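PDB 3OOV: methyl-accepting chemotaxis protein, putative from Geobacter sulfurreducens, which probably senses a signal through its GAF domain, a small-molecule-binding type of module, as part of a putative methyl-accepting chemotaxis receptor. Local coordinates for residues I76-C79 and V85-I88; T44-L49 and K123-G128; F130-R135 and D147-F152. All blocks are in the same frame, centred on the assembly; numbering follows the deposited sequence.

How the contacts relate
All three contacts lie within the GAF domain, and all involve its antiparallel sheet. Contacts 1 and 3 are buried and largely apolar. Contact 1 sets a tyrosine ring obliquely against helix 74-82; contact 3 packs strand 130-133 on helix 147-152. Both also touch the second subunit, and they meet where V85 packs on K150. Contact 2 is partly buried, and its chemistry is that of a surface: a long salt bridge between an arginine in a turn and a glutamate at the start of a strand. It shares strand 125-133 with contact 3, on the opposite side of the chain's centre, and touches contact 1 where L49 packs on I76.

Contact 1. Residues I76-C79 and V85-I88; sequences ITKC and VYMI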
loop_
_atom_site.group_PDB
_atom_site.type_symbol
_atom_site.label_atom_id
_atom_site.label_comp_id
_atom_site.label_asym_id
_atom_site.label_seq_id
_atom_site.Cartn_x
_atom_site.Cartn_y
_atom_site.Cartn_z
ATOM N N ILE A 76 -5.035 -5.525 -10.175
ATOM C CA ILE A 76 -6.200 -4.672 -10.087
ATOM C C ILE A 76 -7.247 -5.282 -9.157
ATOM O O ILE A 76 -7.795 -4.614 -8.284
ATOM C CB ILE A 76 -6.814 -4.374 -11.483
ATOM C CG1 ILE A 76 -5.865 -3.436 -12.260
ATOM C CG2 ILE A 76 -8.199 -3.713 -11.335
ATOM C CD1 ILE A 76 -6.134 -3.344 -13.749
ATOM N N THR A 77 -7.524 -6.552 -9.358
ATOM C CA THR A 77 -8.406 -7.260 -8.429
ATOM C C THR A 77 -7.884 -7.223 -6.982
ATOM O O THR A 77 -8.682 -7.076 -6.024
ATOM C CB THR A 77 -8.517 -8.730 -8.885
ATOM O OG1 THR A 77 -9.126 -8.709 -10.163
ATOM C CG2 THR A 77 -9.402 -9.593 -7.901
ATOM N N LYS A 78 -6.570 -7.384 -6.801
ATOM C CA LYS A 78 -6.030 -7.338 -5.410
ATOM C C LYS A 78 -6.192 -6.013 -4.802
ATOM O O LYS A 78 -6.501 -5.935 -3.590
ATOM C CB LYS A 78 -4.581 -7.777 -5.323
ATOM C CG LYS A 78 -4.427 -9.270 -5.459
ATOM C CD LYS A 78 -3.177 -9.654 -6.235
ATOM C CE LYS A 78 -1.963 -9.430 -5.378
ATOM N NZ LYS A 78 -2.113 -10.290 -4.100
ATOM N N CYS A 79 -5.933 -4.941 -5.586
ATOM C CA CYS A 79 -6.201 -3.588 -5.085
ATOM C C CYS A 79 -7.663 -3.452 -4.573
ATOM O O CYS A 79 -7.942 -2.877 -3.471
ATOM C CB CYS A 79 -5.999 -2.536 -6.206
ATOM S SG CYS A 79 -6.383 -0.865 -5.678
ATOM N N VAL A 85 -3.383 0.557 -1.934
ATOM C CA VAL A 85 -2.550 1.109 -3.031
ATOM C C VAL A 85 -1.481 0.089 -3.349
ATOM O O VAL A 85 -0.745 -0.369 -2.418
ATOM C CB VAL A 85 -1.921 2.439 -2.644
ATOM C CG1 VAL A 85 -0.994 2.978 -3.792
ATOM C CG2 VAL A 85 -3.009 3.454 -2.316
ATOM N N TYR A 86 -1.423 -0.315 -4.620
ATOM C CA TYR A 86 -0.341 -1.177 -5.120
ATOM C C TYR A 86 0.550 -0.328 -6.000
ATOM O O TYR A 86 0.099 0.203 -7.010
ATOM C CB TYR A 86 -0.826 -2.414 -5.903
ATOM C CG TYR A 86 -1.249 -3.555 -4.985
ATOM C CD1 TYR A 86 -0.362 -4.566 -4.607
ATOM C CD2 TYR A 86 -2.558 -3.593 -4.443
ATOM C CE1 TYR A 86 -0.800 -5.642 -3.752
ATOM C CE2 TYR A 86 -2.970 -4.613 -3.533
ATOM C CZ TYR A 86 -2.103 -5.629 -3.209
ATOM O OH TYR A 86 -2.563 -6.603 -2.308
HETATM N N MSE A 87 1.793 -0.144 -5.592
HETATM C CA MSE A 87 2.680 0.624 -6.423
HETATM C C MSE A 87 3.678 -0.325 -7.025
HETATM O O MSE A 87 4.407 -0.999 -6.305
HETATM C CB MSE A 87 3.256 1.862 -5.725
HETATM C CG MSE A 87 3.843 1.694 -4.360
HETATM SE SE MSE A 87 4.331 3.510 -3.628
HETATM C CE MSE A 87 5.056 4.266 -5.251
ATOM N N ILE A 88 3.564 -0.511 -8.338
ATOM C CA ILE A 88 4.228 -1.611 -9.012
ATOM C C ILE A 88 5.272 -1.000 -9.957
ATOM O O ILE A 88 4.945 -0.478 -11.019
ATOM C CB ILE A 88 3.226 -2.524 -9.785
ATOM C CG1 ILE A 88 2.107 -3.048 -8.837
ATOM C CG2 ILE A 88 3.947 -3.751 -10.427
ATOM C CD1 ILE A 88 2.581 -4.075 -7.843
#
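Y86 brings the CE2 corner of its ring obliquely against the peptide joining K78 and C79, with CE2 3.6 Å from C79 N. The contact joins helix 74-82 of the GAF domain to 86-88, an outermost strand of the antiparallel sheet within this chain, after a connection of only five residues between the two segments. Y86 starts out toward the helix, and its CG stands anti to the carbonyl carbon (chi1 -81°), which carries the ring across to the turn of 78-79. There Y86 CD2 lies 4.0 Å from C79 CB. A small side chain suits this position because it lets the aromatic ring come close to the helix backbone. C79 also packs on I117, P119 and V129 of the sheet. K78 crosses the tyrosine at about a right angle, its aliphatic base covering the phenol end, while its chain is bent at each later torsion, so that NZ comes back to 4.1 Å from Y86 OH. Tyrosine suits the place because its ring is buried while its hydroxyl still finds a polar partner, the carboxylate of D82 farther along the same helix. Q84 of the second subunit also packs on Y86, and its side-chain oxygen accepts a hydrogen bond from M87 N. At the phenol end, K78 CB stands 3.8 Å from Y86 OH.

Contact 2. Residues T44-L49 and K123-G128; sequences TARTSL and KGEAIG
R46 sends its side chain from the turn before strand 48-55 across to the beginning of strand 125-133, where its NH1 comes to 3.6 Å from E125 CB. CB points toward the other segment, and CG lies beside the backbone N, anti to the carbonyl carbon (chi1 -56°). From CG to NE the chain is extended, giving it the reach to pass from that turn to a strand that is not the neighbour of 48-55 in the sheet. On the way, CD passes 4.2 Å from A126 O. CZ and NH2 then lie over I127, whose CG2 sits against one face of the guanidinium, offset toward the rim and 3.8 Å from NH2. In the antiparallel sheet of the GAF domain, strand 36-42 runs between strands 48-55 and 125-133, and its A42 shares backbone hydrogen bonding with I127, so the arginine bridges over that strand's end. The branched I127 offers a methyl to the flat cation and packs elsewhere on M41, I120 and V122. At the tip, NH1 forms a salt bridge with E125 OE2 at 3.6 Å, a long separation. The guanidinium and carboxylate planes stand 84° apart, so the two groups do not form a flat, two-pronged pair. Both residues are exposed, and water probably screens their attraction.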
loop_
_atom_site.group_PDB
_atom_site.type_symbol
_atom_site.label_atom_id
_atom_site.label_comp_id
_atom_site.label_asym_id
_atom_site.label_seq_id
_atom_site.Cartn_x
_atom_site.Cartn_y
_atom_site.Cartn_z
ATOM N N THR A 44 -22.912 -3.593 -9.555
ATOM C CA THR A 44 -23.636 -3.662 -8.310
ATOM C C THR A 44 -23.360 -4.960 -7.544
ATOM O O THR A 44 -23.301 -4.942 -6.343
ATOM C CB THR A 44 -25.174 -3.313 -8.422
ATOM O OG1 THR A 44 -25.639 -2.984 -7.115
ATOM C CG2 THR A 44 -25.986 -4.466 -8.939
ATOM N N ALA A 45 -23.091 -6.033 -8.242
ATOM C CA ALA A 45 -22.741 -7.292 -7.617
ATOM C C ALA A 45 -21.273 -7.310 -7.203
ATOM O O ALA A 45 -20.861 -8.227 -6.498
ATOM C CB ALA A 45 -22.997 -8.461 -8.603
ATOM N N ARG A 46 -20.484 -6.339 -7.682
ATOM C CA ARG A 46 -19.058 -6.280 -7.346
ATOM C C ARG A 46 -18.289 -7.514 -7.781
ATOM O O ARG A 46 -17.350 -7.928 -7.132
ATOM C CB ARG A 46 -18.826 -5.928 -5.824
ATOM C CG ARG A 46 -19.578 -4.565 -5.492
ATOM C CD ARG A 46 -19.201 -3.883 -4.181
ATOM N NE ARG A 46 -20.017 -2.666 -3.956
ATOM C CZ ARG A 46 -20.170 -2.039 -2.780
ATOM N NH1 ARG A 46 -19.572 -2.476 -1.657
ATOM N NH2 ARG A 46 -20.952 -0.970 -2.722
ATOM N N THR A 47 -18.691 -8.106 -8.877
ATOM C CA THR A 47 -17.914 -9.177 -9.478
ATOM C C THR A 47 -17.403 -8.821 -10.848
ATOM O O THR A 47 -16.798 -9.657 -11.513
ATOM C CB THR A 47 -18.763 -10.442 -9.652
ATOM O OG1 THR A 47 -19.947 -10.086 -10.339
ATOM C CG2 THR A 47 -19.099 -11.091 -8.249
ATOM N N SER A 48 -17.702 -7.612 -11.322
ATOM C CA SER A 48 -17.008 -7.085 -12.509
ATOM C C SER A 48 -16.682 -5.620 -12.333
ATOM O O SER A 48 -17.363 -4.903 -11.591
ATOM C CB SER A 48 -17.924 -7.186 -13.758
ATOM O OG SER A 48 -18.168 -8.555 -14.060
ATOM N N LEU A 49 -15.771 -5.134 -13.173
ATOM C CA LEU A 49 -15.452 -3.720 -13.275
ATOM C C LEU A 49 -15.818 -3.164 -14.653
ATOM O O LEU A 49 -15.359 -3.681 -15.653
ATOM C CB LEU A 49 -13.951 -3.565 -13.129
ATOM C CG LEU A 49 -13.344 -3.793 -11.730
ATOM C CD1 LEU A 49 -11.728 -3.777 -11.881
ATOM C CD2 LEU A 49 -13.868 -2.801 -10.662
ATOM N N LYS A 123 -17.046 4.365 2.514
ATOM C CA LYS A 123 -17.416 3.775 3.805
ATOM C C LYS A 123 -16.796 2.396 4.070
ATOM O O LYS A 123 -17.499 1.423 4.387
ATOM C CB LYS A 123 -18.955 3.754 4.000
ATOM C CG LYS A 123 -19.497 5.014 4.764
ATOM C CD LYS A 123 -20.099 6.133 3.873
ATOM C CE LYS A 123 -21.661 6.034 3.790
ATOM N NZ LYS A 123 -22.341 6.926 2.726
ATOM N N GLY A 124 -15.479 2.311 3.918
ATOM C CA GLY A 124 -14.808 1.037 4.122
ATOM C C GLY A 124 -14.982 -0.033 3.047
ATOM O O GLY A 124 -14.506 -1.165 3.232
ATOM N N GLU A 125 -15.632 0.294 1.918
ATOM C CA GLU A 125 -15.652 -0.682 0.798
ATOM C C GLU A 125 -15.114 -0.070 -0.511
ATOM O O GLU A 125 -15.410 1.099 -0.815
ATOM C CB GLU A 125 -17.069 -1.285 0.581
ATOM C CG GLU A 125 -18.031 -1.088 1.771
ATOM C CD GLU A 125 -18.772 -2.354 2.201
ATOM O OE1 GLU A 125 -18.124 -3.226 2.851
ATOM O OE2 GLU A 125 -20.002 -2.476 1.917
ATOM N N ALA A 126 -14.331 -0.849 -1.262
ATOM C CA ALA A 126 -13.886 -0.424 -2.583
ATOM C C ALA A 126 -15.085 -0.456 -3.505
ATOM O O ALA A 126 -15.843 -1.449 -3.561
ATOM C CB ALA A 126 -12.828 -1.338 -3.122
ATOM N N ILE A 127 -15.289 0.629 -4.211
ATOM C CA ILE A 127 -16.252 0.590 -5.289
ATOM C C ILE A 127 -15.645 0.722 -6.695
ATOM O O ILE A 127 -16.375 0.701 -7.672
ATOM C CB ILE A 127 -17.340 1.614 -5.038
ATOM C CG1 ILE A 127 -16.738 3.013 -4.962
ATOM C CG2 ILE A 127 -18.075 1.246 -3.709
ATOM C CD1 ILE A 127 -17.801 4.124 -4.976
ATOM N N GLY A 128 -14.329 0.907 -6.797
ATOM C CA GLY A 128 -13.677 0.934 -8.111
ATOM C C GLY A 128 -12.192 1.230 -7.895
ATOM O O GLY A 128 -11.774 1.216 -6.763
#

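Contact 3. Residues F130-R135 and D147-F152; sequences FAVDNR and DTIKLF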
loop_
_atom_site.group_PDB
_atom_site.type_symbol
_atom_site.label_atom_id
_atom_site.label_comp_id
_atom_site.label_asym_id
_atom_site.label_seq_id
_atom_site.Cartn_x
_atom_site.Cartn_y
_atom_site.Cartn_z
ATOM N N PHE A 130 -8.507 3.638 -9.469
ATOM C CA PHE A 130 -7.668 4.388 -10.416
ATOM C C PHE A 130 -6.479 3.523 -10.751
ATOM O O PHE A 130 -5.838 3.001 -9.860
ATOM C CB PHE A 130 -7.135 5.643 -9.760
ATOM C CG PHE A 130 -8.084 6.755 -9.733
ATOM C CD1 PHE A 130 -9.283 6.657 -9.022
ATOM C CD2 PHE A 130 -7.776 7.948 -10.394
ATOM C CE1 PHE A 130 -10.190 7.740 -8.963
ATOM C CE2 PHE A 130 -8.661 9.042 -10.356
ATOM C CZ PHE A 130 -9.877 8.958 -9.629
ATOM N N ALA A 131 -6.182 3.336 -12.035
ATOM C CA ALA A 131 -4.931 2.673 -12.447
ATOM C C ALA A 131 -4.177 3.755 -13.245
ATOM O O ALA A 131 -4.684 4.244 -14.255
ATOM C CB ALA A 131 -5.263 1.453 -13.356
ATOM N N VAL A 132 -2.963 4.102 -12.821
ATOM C CA VAL A 132 -2.241 5.247 -13.361
ATOM C C VAL A 132 -0.808 4.806 -13.756
ATOM O O VAL A 132 -0.186 3.966 -13.062
ATOM C CB VAL A 132 -2.180 6.458 -12.401
ATOM C CG1 VAL A 132 -1.414 7.687 -13.048
ATOM C CG2 VAL A 132 -3.578 6.958 -12.003
ATOM N N ASP A 133 -0.326 5.310 -14.905
ATOM C CA ASP A 133 1.041 5.043 -15.337
ATOM C C ASP A 133 1.637 6.169 -16.181
ATOM O O ASP A 133 0.901 6.974 -16.770
ATOM C CB ASP A 133 1.190 3.680 -16.029
ATOM C CG ASP A 133 0.671 3.693 -17.445
ATOM O OD1 ASP A 133 1.417 4.239 -18.304
ATOM O OD2 ASP A 133 -0.491 3.212 -17.714
ATOM N N ASN A 134 2.987 6.228 -16.179
ATOM C CA ASN A 134 3.761 7.151 -17.063
ATOM C C ASN A 134 4.697 6.212 -17.886
ATOM O O ASN A 134 5.916 6.298 -17.804
ATOM C CB ASN A 134 4.584 8.109 -16.165
ATOM C CG ASN A 134 3.760 9.265 -15.591
ATOM O OD1 ASN A 134 2.717 9.655 -16.141
ATOM N ND2 ASN A 134 4.241 9.843 -14.498
ATOM N N ARG A 135 4.127 5.254 -18.594
ATOM C CA ARG A 135 4.944 4.179 -19.155
ATOM C C ARG A 135 6.003 4.640 -20.171
ATOM O O ARG A 135 6.871 3.875 -20.490
ATOM C CB ARG A 135 4.052 3.130 -19.824
ATOM C CG ARG A 135 3.497 3.557 -21.219
ATOM C CD ARG A 135 2.362 2.577 -21.709
ATOM N NE ARG A 135 1.205 2.601 -20.811
ATOM C CZ ARG A 135 0.042 1.958 -21.033
ATOM N NH1 ARG A 135 -0.099 1.202 -22.092
ATOM N NH2 ARG A 135 -0.990 2.070 -20.181
ATOM N N ASP A 147 0.362 10.038 -3.277
ATOM C CA ASP A 147 -0.439 11.033 -2.534
ATOM C C ASP A 147 -1.312 11.754 -3.495
ATOM O O ASP A 147 -2.409 12.144 -3.152
ATOM C CB ASP A 147 0.375 12.139 -1.814
ATOM C CG ASP A 147 1.325 11.610 -0.770
ATOM O OD1 ASP A 147 1.163 10.466 -0.303
ATOM O OD2 ASP A 147 2.272 12.379 -0.429
ATOM N N THR A 148 -0.808 12.060 -4.680
ATOM C CA THR A 148 -1.641 12.860 -5.575
ATOM C C THR A 148 -2.860 12.068 -6.140
ATOM O O THR A 148 -3.937 12.623 -6.338
ATOM C CB THR A 148 -0.836 13.430 -6.702
ATOM O OG1 THR A 148 -0.114 14.561 -6.210
ATOM C CG2 THR A 148 -1.748 13.921 -7.796
ATOM N N ILE A 149 -2.638 10.790 -6.409
ATOM C CA ILE A 149 -3.641 9.912 -6.999
ATOM C C ILE A 149 -4.713 9.623 -5.928
ATOM O O ILE A 149 -5.903 9.751 -6.219
ATOM C CB ILE A 149 -2.950 8.627 -7.586
ATOM C CG1 ILE A 149 -2.121 9.000 -8.835
ATOM C CG2 ILE A 149 -3.961 7.447 -7.911
ATOM C CD1 ILE A 149 -1.073 7.837 -9.143
ATOM N N LYS A 150 -4.265 9.307 -4.706
ATOM C CA LYS A 150 -5.119 9.176 -3.500
ATOM C C LYS A 150 -5.977 10.372 -3.249
ATOM O O LYS A 150 -7.129 10.222 -2.846
ATOM C CB LYS A 150 -4.309 8.903 -2.228
ATOM C CG LYS A 150 -3.851 7.521 -2.123
ATOM C CD LYS A 150 -3.116 7.269 -0.803
ATOM C CE LYS A 150 -4.086 6.888 0.326
ATOM N NZ LYS A 150 -3.276 6.350 1.501
ATOM N N LEU A 151 -5.445 11.562 -3.529
ATOM C CA LEU A 151 -6.243 12.768 -3.410
ATOM C C LEU A 151 -7.396 12.765 -4.393
ATOM O O LEU A 151 -8.507 13.206 -4.027
ATOM C CB LEU A 151 -5.381 14.003 -3.643
ATOM C CG LEU A 151 -5.825 15.442 -3.365
ATOM C CD1 LEU A 151 -6.083 15.741 -1.866
ATOM C CD2 LEU A 151 -4.683 16.307 -3.877
ATOM N N PHE A 152 -7.157 12.358 -5.646
ATOM C CA PHE A 152 -8.239 12.358 -6.658
ATOM C C PHE A 152 -9.243 11.224 -6.447
ATOM O O PHE A 152 -10.425 11.393 -6.776
ATOM C CB PHE A 152 -7.710 12.307 -8.117
ATOM C CG PHE A 152 -7.265 13.664 -8.641
ATOM C CD1 PHE A 152 -7.950 14.277 -9.644
ATOM C CD2 PHE A 152 -6.119 14.280 -8.127
ATOM C CE1 PHE A 152 -7.552 15.552 -10.121
ATOM C CE2 PHE A 152 -5.727 15.517 -8.581
ATOM C CZ PHE A 152 -6.443 16.153 -9.593
#
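In this GAF domain the long helix 143-167 packs on one face of the antiparallel sheet; the axes of strand 130-133 and of the helix segment 147-152 come within 10.0 Å and run roughly antiparallel, 148° between their directions. V132 and I149 reach toward each other tip to tip: the CD1 methyl of I149 comes to 3.7 Å from V132 CB. With chi1 at -70°, I149 CG1 is anti to the carbonyl carbon, and this brings the end of the chain nearer the strand. I149 CG2 meets F130 CB at 4.1 Å. The ring of F130 reaches on to the next turn of the helix, where CE2 lies 4.1 Å from F152 CB and CZ approaches F152 O obliquely. C24 and L28 of helix 17-31 also pack on F130, so a large flat side chain fills the junction of two helices and the sheet. D133, pointing away from the helix, is gripped side-on by R135, NE to OD1 and NH2 to OD2, and OD1 also accepts from R135 N in an Asx turn. Across the interface there is no hydrogen bond, so strand and helix are joined by apolar packing, while the carboxylate of D133 probably has its charge largely offset by R135.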